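Local coordinates for hypothetical protein APE0754 (Aeropyrum pernix, PDB 1TUA) that is of unknown function but, as a protein built from K homology (KH) domains, probably binds RNA, at residues R120-I123 with E124-D128; R146-A149 with A150-A153. One frame throughout, in Å; residues are numbered along the deposited sequence.

Contact 1 (R120-I123 with E124-D128); sequences RRTI and EEMTD
E124 N donates to R120 O and E125 N to R121 O, two of the four backbone bonds, each from an N-H to the carbonyl four residues earlier, that join R120-I123 to E124-D128 as consecutive turns of helix 118-127. The helix belongs to the second KH domain of the chain, the type I fold in which a three-stranded antiparallel sheet is backed by helices. It runs out at D128, the first residue to leave helical angles, whose phi is positive. On the side facing strand 130-133, R120 NH1 lies 3.0 Å from both OE1 and OE2 of E124, the salt bridge being the one to OE2. OE2 sits at the guanidinium edge, in its plane, while the carboxylate and guanidinium planes are nearly perpendicular at 83°. R120 reaches it because CG lies anti to the backbone N (chi1 -171°) and the chain then folds back at chi3. OE2 also accepts from I131 N, which fixes the end of the glutamate between helix and strand. With an alanine in place of E124 the carboxylate is gone, which would probably leave R120 without its charged mate and I131 N without this acceptor. Farther round, T122 and M126 lie side by side, CG2 3.8 Å from SD, T122 against Y167 and M126 against L170 of helix 163-188. A water donates to both T122 OG1 and E125 OE1, while T122 OG1 also bonds to R118 O. In the last turn I123 O takes two donors from opposite faces of its carbonyl plane: T127 N at 3.0 Å, and T127 OG1 at 2.7 Å, tilted 35° from that plane.

Contact 2 (R146-A149 with A150-A153); sequences RAMA and AKQA
A149 O is held by two donors, A153 N at 3.1 Å and a water at 3.1 Å. The same water donates a shorter bond, 2.7 Å, to Q152 OE1, so it links the glutamine amide to the backbone one turn back. Q152 sends its CG anti to its own N (chi1 179°) and its chain runs on extended, which carries the amide oxygen round to that water; H169 of helix 163-188 touches the same side chain. The A153 bond is fairly straight, 164° at the hydrogen, and bonds from A150 N to R146 O, K151 N to A147 O and Q152 N to M148 O complete the run. R146-A149 and A150-A153 are thus successive turns of helix 144-158, the helix that follows the third strand of this KH domain and packs on its sheet. A147 and A150 lie against I140 of strand 137-141, A147 also meeting V90, whereas A153 touches V166 of helix 163-188. Toward helix 118-127, A149 and A150 touch T127, and A150 and A153 touch I123. M148 is bent at chi2 and chi3, which brings its methyl forward, alongside K151, and the two chains run side by side, CE 3.7 Å from CD and SD 4.0 Å from the same carbon. The aliphatic part of K151 also rests on V90 and V92. R146 turns the other way, toward helix 163-188, where NH2 forms a salt bridge with E181 of that helix, and NH1 one with D143, just ahead of helix 144-158.

How the contacts relate
Following the chain from the N terminus, contact 1 comes first, on helix 118-127, and is complete before contact 2 begins on helix 144-158. The two are in series, neither nested nor crossed, and each joins adjacent turns of one helix without closing a loop. Strands 130-133 and 137-141 lie between them in sequence. In space their centres are 10 Å apart and the helices meet directly: T127 O lies 3.1 Å from R146 CD, T127 OG1 3.8 Å from A150 CB, I123 CG2 4.0 Å from A150 CB, and I123 CD1 is equally far from A153 CB. Helix 163-188 packs against both, so the pair ties the KH sheet to the C-terminal helix.

Contact 1 (R120-I123 with E124-D128)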
ATOM      1  N   ARG A 120       2.105  -2.646  14.819  1.00 13.46           N
ATOM      2  CA  ARG A 120       1.718  -2.082  13.535  1.00 13.51           C
ATOM      3  C   ARG A 120       1.518  -0.568  13.659  1.00 13.76           C
ATOM      4  O   ARG A 120       1.992   0.201  12.822  1.00 12.78           O
ATOM      5  CB  ARG A 120       0.432  -2.746  13.042  1.00 13.96           C
ATOM      6  CG  ARG A 120       0.053  -2.387  11.613  1.00 16.92           C
ATOM      7  CD  ARG A 120      -1.283  -3.018  11.233  1.00 20.28           C
ATOM      8  NE  ARG A 120      -2.359  -2.535  12.092  1.00 23.50           N
ATOM      9  CZ  ARG A 120      -2.881  -1.314  12.024  1.00 25.49           C
ATOM     10  NH1 ARG A 120      -2.437  -0.445  11.126  1.00 27.83           N
ATOM     11  NH2 ARG A 120      -3.833  -0.950  12.873  1.00 27.16           N
ATOM     12  N   ARG A 121       0.827  -0.136  14.713  1.00 14.50           N
ATOM     13  CA  ARG A 121       0.584   1.291  14.911  1.00 15.95           C
ATOM     14  C   ARG A 121       1.867   2.084  15.155  1.00 15.12           C
ATOM     15  O   ARG A 121       2.012   3.213  14.666  1.00 14.30           O
ATOM     16  CB  ARG A 121      -0.392   1.517  16.070  1.00 19.47           C
ATOM     17  CG  ARG A 121      -1.786   1.004  15.788  1.00 26.39           C
ATOM     18  CD  ARG A 121      -2.768   1.402  16.888  1.00 32.85           C
ATOM     19  NE  ARG A 121      -4.130   0.962  16.581  1.00 37.91           N
ATOM     20  CZ  ARG A 121      -4.506  -0.313  16.511  1.00 39.95           C
ATOM     21  NH1 ARG A 121      -3.620  -1.277  16.729  1.00 41.78           N
ATOM     22  NH2 ARG A 121      -5.764  -0.627  16.214  1.00 41.67           N
ATOM     23  N   THR A 122       2.795   1.502  15.912  1.00 14.24           N
ATOM     24  CA  THR A 122       4.060   2.175  16.195  1.00 13.89           C
ATOM     25  C   THR A 122       4.827   2.438  14.903  1.00 13.00           C
ATOM     26  O   THR A 122       5.347   3.528  14.689  1.00 13.45           O
ATOM     27  CB  THR A 122       4.946   1.338  17.134  1.00 14.97           C
ATOM     28  OG1 THR A 122       4.296   1.215  18.403  1.00 17.37           O
ATOM     29  CG2 THR A 122       6.313   2.000  17.322  1.00 13.79           C
ATOM     30  N   ILE A 123       4.898   1.433  14.039  1.00 13.35           N
ATOM     31  CA  ILE A 123       5.596   1.608  12.778  1.00 11.73           C
ATOM     32  C   ILE A 123       4.882   2.670  11.929  1.00 11.53           C
ATOM     33  O   ILE A 123       5.535   3.527  11.339  1.00 11.76           O
ATOM     34  CB  ILE A 123       5.702   0.267  12.014  1.00 12.61           C
ATOM     35  CG1 ILE A 123       6.545  -0.716  12.843  1.00 13.11           C
ATOM     36  CG2 ILE A 123       6.347   0.488  10.641  1.00 12.13           C
ATOM     37  CD1 ILE A 123       6.647  -2.118  12.265  1.00 14.42           C
ATOM     38  N   GLU A 124       3.550   2.629  11.879  1.00 11.82           N
ATOM     39  CA  GLU A 124       2.791   3.626  11.110  1.00 12.73           C
ATOM     40  C   GLU A 124       3.053   5.053  11.607  1.00 13.13           C
ATOM     41  O   GLU A 124       3.250   5.976  10.811  1.00 12.42           O
ATOM     42  CB  GLU A 124       1.287   3.372  11.204  1.00 12.13           C
ATOM     43  CG  GLU A 124       0.775   2.147  10.485  1.00 14.20           C
ATOM     44  CD  GLU A 124      -0.746   2.058  10.525  1.00 16.86           C
ATOM     45  OE1 GLU A 124      -1.330   2.268  11.608  1.00 19.72           O
ATOM     46  OE2 GLU A 124      -1.363   1.778   9.481  1.00 17.29           O
ATOM     47  N   GLU A 125       3.045   5.229  12.926  1.00 14.16           N
ATOM     48  CA  GLU A 125       3.260   6.548  13.517  1.00 15.90           C
ATOM     49  C   GLU A 125       4.677   7.060  13.298  1.00 15.01           C
ATOM     50  O   GLU A 125       4.878   8.245  13.038  1.00 15.11           O
ATOM     51  CB  GLU A 125       2.971   6.518  15.020  1.00 19.09           C
ATOM     52  CG  GLU A 125       1.582   6.039  15.377  1.00 25.03           C
ATOM     53  CD  GLU A 125       1.335   6.025  16.876  1.00 29.33           C
ATOM     54  OE1 GLU A 125       2.181   5.483  17.622  1.00 31.97           O
ATOM     55  OE2 GLU A 125       0.287   6.550  17.307  1.00 33.62           O
ATOM     56  N   MET A 126       5.656   6.163  13.410  1.00 14.66           N
ATOM     57  CA  MET A 126       7.051   6.543  13.235  1.00 13.43           C
ATOM     58  C   MET A 126       7.382   6.912  11.790  1.00 14.04           C
ATOM     59  O   MET A 126       8.196   7.799  11.543  1.00 15.60           O
ATOM     60  CB  MET A 126       7.971   5.405  13.696  1.00 14.01           C
ATOM     61  CG  MET A 126       7.921   5.118  15.201  1.00 16.30           C
ATOM     62  SD  MET A 126       9.191   3.938  15.775  1.00 15.80           S
ATOM     63  CE  MET A 126      10.580   4.729  15.239  1.00 13.25           C
ATOM     64  N   THR A 127       6.737   6.246  10.838  1.00 13.69           N
ATOM     65  CA  THR A 127       7.006   6.484   9.422  1.00 12.44           C
ATOM     66  C   THR A 127       5.933   7.283   8.697  1.00 13.23           C
ATOM     67  O   THR A 127       6.110   7.643   7.535  1.00 13.32           O
ATOM     68  CB  THR A 127       7.176   5.151   8.669  1.00 11.47           C
ATOM     69  OG1 THR A 127       5.964   4.395   8.769  1.00 11.03           O
ATOM     70  CG2 THR A 127       8.309   4.340   9.265  1.00 12.68           C
ATOM     71  N   ASP A 128       4.826   7.557   9.381  1.00 13.07           N
ATOM     72  CA  ASP A 128       3.714   8.288   8.784  1.00 14.06           C
ATOM     73  C   ASP A 128       3.245   7.575   7.518  1.00 13.39           C
ATOM     74  O   ASP A 128       3.156   8.173   6.447  1.00 13.77           O
ATOM     75  CB  ASP A 128       4.120   9.729   8.460  1.00 16.57           C
ATOM     76  CG  ASP A 128       2.948  10.570   7.988  1.00 21.09           C
ATOM     77  OD1 ASP A 128       1.834  10.392   8.529  1.00 21.55           O
ATOM     78  OD2 ASP A 128       3.142  11.414   7.086  1.00 24.73           O
TER
HETATM   79  O   HOH W   1       1.930   3.076  19.426  1.00 48.74           O

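Contact 2 (R146-A149 with A150-A153)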
ATOM      1  N   ARG A 146       9.800   6.861   3.426  1.00 12.88           N
ATOM      2  CA  ARG A 146       9.038   6.408   4.583  1.00 13.26           C
ATOM      3  C   ARG A 146       8.457   5.009   4.356  1.00 12.38           C
ATOM      4  O   ARG A 146       8.480   4.170   5.257  1.00 12.45           O
ATOM      5  CB  ARG A 146       7.929   7.411   4.908  1.00 12.85           C
ATOM      6  CG  ARG A 146       8.474   8.722   5.458  1.00 13.62           C
ATOM      7  CD  ARG A 146       7.380   9.749   5.684  1.00 13.69           C
ATOM      8  NE  ARG A 146       7.895  10.899   6.426  1.00 16.37           N
ATOM      9  CZ  ARG A 146       8.809  11.744   5.961  1.00 15.39           C
ATOM     10  NH1 ARG A 146       9.313  11.580   4.744  1.00 16.06           N
ATOM     11  NH2 ARG A 146       9.236  12.742   6.723  1.00 15.98           N
ATOM     12  N   ALA A 147       7.947   4.752   3.155  1.00 11.42           N
ATOM     13  CA  ALA A 147       7.401   3.431   2.846  1.00 11.60           C
ATOM     14  C   ALA A 147       8.522   2.380   2.896  1.00 12.23           C
ATOM     15  O   ALA A 147       8.319   1.262   3.375  1.00 12.59           O
ATOM     16  CB  ALA A 147       6.737   3.439   1.467  1.00 11.15           C
ATOM     17  N   MET A 148       9.705   2.738   2.401  1.00 12.57           N
ATOM     18  CA  MET A 148      10.821   1.801   2.418  1.00 14.59           C
ATOM     19  C   MET A 148      11.310   1.574   3.853  1.00 14.02           C
ATOM     20  O   MET A 148      11.749   0.470   4.196  1.00 13.34           O
ATOM     21  CB  MET A 148      11.965   2.298   1.522  1.00 17.14           C
ATOM     22  CG  MET A 148      11.651   2.239   0.011  1.00 19.45           C
ATOM     23  SD  MET A 148      11.016   0.614  -0.564  1.00 19.37           S
ATOM     24  CE  MET A 148      12.462  -0.387  -0.351  1.00 24.61           C
ATOM     25  N   ALA A 149      11.217   2.604   4.695  1.00 12.17           N
ATOM     26  CA  ALA A 149      11.626   2.470   6.096  1.00 11.18           C
ATOM     27  C   ALA A 149      10.682   1.492   6.796  1.00 11.05           C
ATOM     28  O   ALA A 149      11.116   0.598   7.527  1.00 11.30           O
ATOM     29  CB  ALA A 149      11.586   3.828   6.788  1.00 10.50           C
ATOM     30  N   ALA A 150       9.382   1.662   6.562  1.00 10.35           N
ATOM     31  CA  ALA A 150       8.369   0.793   7.151  1.00  9.89           C
ATOM     32  C   ALA A 150       8.543  -0.651   6.662  1.00 10.92           C
ATOM     33  O   ALA A 150       8.406  -1.606   7.428  1.00 11.00           O
ATOM     34  CB  ALA A 150       6.975   1.306   6.786  1.00  9.47           C
ATOM     35  N   LYS A 151       8.839  -0.799   5.374  1.00 11.47           N
ATOM     36  CA  LYS A 151       9.028  -2.114   4.773  1.00 12.88           C
ATOM     37  C   LYS A 151      10.139  -2.858   5.505  1.00 13.72           C
ATOM     38  O   LYS A 151      10.001  -4.033   5.855  1.00 13.53           O
ATOM     39  CB  LYS A 151       9.397  -1.956   3.297  1.00 15.16           C
ATOM     40  CG  LYS A 151       9.700  -3.254   2.561  1.00 20.38           C
ATOM     41  CD  LYS A 151      10.206  -2.955   1.153  1.00 24.30           C
ATOM     42  CE  LYS A 151      10.491  -4.227   0.364  1.00 28.30           C
ATOM     43  NZ  LYS A 151       9.246  -4.909  -0.098  1.00 30.74           N
ATOM     44  N   GLN A 152      11.245  -2.157   5.732  1.00 12.67           N
ATOM     45  CA  GLN A 152      12.384  -2.740   6.418  1.00 14.14           C
ATOM     46  C   GLN A 152      11.997  -3.168   7.838  1.00 13.92           C
ATOM     47  O   GLN A 152      12.315  -4.282   8.262  1.00 14.40           O
ATOM     48  CB  GLN A 152      13.533  -1.726   6.437  1.00 17.35           C
ATOM     49  CG  GLN A 152      14.778  -2.193   7.154  1.00 24.03           C
ATOM     50  CD  GLN A 152      15.902  -1.178   7.067  1.00 26.34           C
ATOM     51  OE1 GLN A 152      15.679   0.030   7.173  1.00 28.86           O
ATOM     52  NE2 GLN A 152      17.122  -1.666   6.885  1.00 29.12           N
ATOM     53  N   ALA A 153      11.302  -2.293   8.568  1.00 12.39           N
ATOM     54  CA  ALA A 153      10.877  -2.612   9.930  1.00 12.08           C
ATOM     55  C   ALA A 153       9.986  -3.859   9.937  1.00 12.93           C
ATOM     56  O   ALA A 153      10.135  -4.737  10.794  1.00 12.34           O
ATOM     57  CB  ALA A 153      10.137  -1.430  10.539  1.00 10.98           C
TER
HETATM   58  O   HOH W   2      13.815   0.420   9.103  1.00 40.57           O